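Local coordinates for protein xylan esterase, putative, AXE2C (Cellvibrio japonicus, PDB 2WAA) that removes acetyl groups from xylan and glucomannan during the breakdown of plant cell wall polysaccharides, at residues Y206-T209 with Q215-Q218. Numbering follows the deposited sequence.
Sequences YQFT and QAPQ
Thr209 N donates a nearly straight hydrogen bond to Pro217 O, 2.7 Å long, and this bond pins the two arms of one loop together. That bond and the backbone pairing of Gln207 with Trp219 flank Phe208 and Gln218, illustrating how a single antiparallel bridge of the non-hydrogen-bonded kind can join two irregular segments. Two CA-H...O contacts are secondary to it. Pro217 O also receives Phe208 CA at 3.3 Å. Gln207 O takes the other from Gln218 CA, at 3.5 Å.

Side chains meet chiefly around the Phe208 ring. Ala216 CB lies over one face, 4.0 Å from the ring centroid and close to the ring normal, a CH-pi contact. At the rim, near the ring plane, Gln218 NE2 comes within 3.8 Å of Phe208 CE1; the amide stands perpendicular to the ring. Although Gln218 CB points away from 206-209, a bend at chi2 (-70°) folds the amide back. Its OE1 thereby reaches 3.8 Å from Gln207 CB.

The contact closes a short loop of five residues within the long surface connection from helix 202-205 to strand 228-231, away from the residues inferred to be catalytic in this SGNH-type esterase domain. Arg25 NH1 hydrogen-bonds the carbonyls of Tyr206 and Phe208. Thr209 and Pro217 touch His27 in strand 27-28, whereas Tyr206 and Gln207 pack on helix 245-262.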
loop_
_atom_site.group_PDB
_atom_site.type_symbol
_atom_site.label_atom_id
_atom_site.label_comp_id
_atom_site.label_asym_id
_atom_site.label_seq_id
_atom_site.Cartn_x
_atom_site.Cartn_y
_atom_site.Cartn_z
ATOM N N TYR A 206 -9.908 -7.188 0.186
ATOM C CA TYR A 206 -8.980 -7.631 -0.850
ATOM C C TYR A 206 -9.660 -7.579 -2.240
ATOM O O TYR A 206 -8.988 -7.501 -3.272
ATOM C CB TYR A 206 -8.524 -9.053 -0.551
ATOM C CG TYR A 206 -8.101 -9.841 -1.768
ATOM C CD1 TYR A 206 -6.849 -9.683 -2.320
ATOM C CD2 TYR A 206 -8.959 -10.782 -2.325
ATOM C CE1 TYR A 206 -6.442 -10.462 -3.447
ATOM C CE2 TYR A 206 -8.586 -11.549 -3.439
ATOM C CZ TYR A 206 -7.325 -11.373 -3.991
ATOM O OH TYR A 206 -6.969 -12.140 -5.087
ATOM N N GLN A 207 -10.999 -7.630 -2.252
ATOM C CA GLN A 207 -11.734 -7.592 -3.510
ATOM C C GLN A 207 -12.019 -6.184 -4.022
ATOM O O GLN A 207 -12.512 -6.042 -5.139
ATOM C CB GLN A 207 -13.103 -8.332 -3.380
ATOM C CG GLN A 207 -12.998 -9.859 -3.052
ATOM C CD GLN A 207 -12.362 -10.755 -4.164
ATOM O OE1 GLN A 207 -12.000 -10.301 -5.282
ATOM N NE2 GLN A 207 -12.182 -12.063 -3.829
ATOM N N PHE A 208 -11.723 -5.153 -3.233
ATOM C CA PHE A 208 -12.209 -3.807 -3.554
ATOM C C PHE A 208 -11.119 -2.957 -4.135
ATOM O O PHE A 208 -9.979 -2.985 -3.673
ATOM C CB PHE A 208 -12.668 -3.116 -2.259
ATOM C CG PHE A 208 -13.793 -3.825 -1.542
ATOM C CD1 PHE A 208 -14.688 -4.613 -2.257
ATOM C CD2 PHE A 208 -13.983 -3.627 -0.180
ATOM C CE1 PHE A 208 -15.759 -5.236 -1.594
ATOM C CE2 PHE A 208 -15.051 -4.263 0.485
ATOM C CZ PHE A 208 -15.920 -5.036 -0.214
ATOM N N THR A 209 -11.456 -2.134 -5.117
ATOM C CA THR A 209 -10.435 -1.221 -5.607
ATOM C C THR A 209 -10.097 -0.156 -4.560
ATOM O O THR A 209 -8.932 0.294 -4.419
ATOM C CB THR A 209 -10.975 -0.513 -6.856
ATOM O OG1 THR A 209 -11.216 -1.509 -7.861
ATOM C CG2 THR A 209 -9.971 0.521 -7.384
ATOM N N GLN A 215 -21.170 -0.395 -1.975
ATOM C CA GLN A 215 -20.917 0.192 -3.294
ATOM C C GLN A 215 -19.424 0.350 -3.646
ATOM O O GLN A 215 -19.082 1.062 -4.602
ATOM C CB GLN A 215 -21.665 1.525 -3.431
ATOM C CG GLN A 215 -20.984 2.686 -2.740
ATOM C CD GLN A 215 -21.927 3.462 -1.808
ATOM O OE1 GLN A 215 -23.092 3.723 -2.150
ATOM N NE2 GLN A 215 -21.425 3.826 -0.614
ATOM N N ALA A 216 -18.527 -0.294 -2.890
ATOM C CA ALA A 216 -17.109 -0.263 -3.266
ATOM C C ALA A 216 -16.922 -0.983 -4.604
ATOM O O ALA A 216 -17.378 -2.087 -4.776
ATOM C CB ALA A 216 -16.236 -0.908 -2.158
ATOM N N PRO A 217 -16.202 -0.366 -5.540
ATOM C CA PRO A 217 -15.860 -0.997 -6.817
ATOM C C PRO A 217 -15.018 -2.265 -6.666
ATOM O O PRO A 217 -14.063 -2.275 -5.861
ATOM C CB PRO A 217 -15.078 0.078 -7.571
ATOM C CG PRO A 217 -14.882 1.203 -6.635
ATOM C CD PRO A 217 -15.525 0.922 -5.312
ATOM N N GLN A 218 -15.365 -3.294 -7.453
ATOM C CA GLN A 218 -14.610 -4.537 -7.562
ATOM C C GLN A 218 -13.322 -4.322 -8.311
ATOM O O GLN A 218 -13.286 -3.775 -9.420
ATOM C CB GLN A 218 -15.385 -5.624 -8.297
ATOM C CG GLN A 218 -16.549 -6.175 -7.491
ATOM C CD GLN A 218 -16.055 -6.998 -6.328
ATOM O OE1 GLN A 218 -15.315 -7.959 -6.499
ATOM N NE2 GLN A 218 -16.431 -6.594 -5.132
#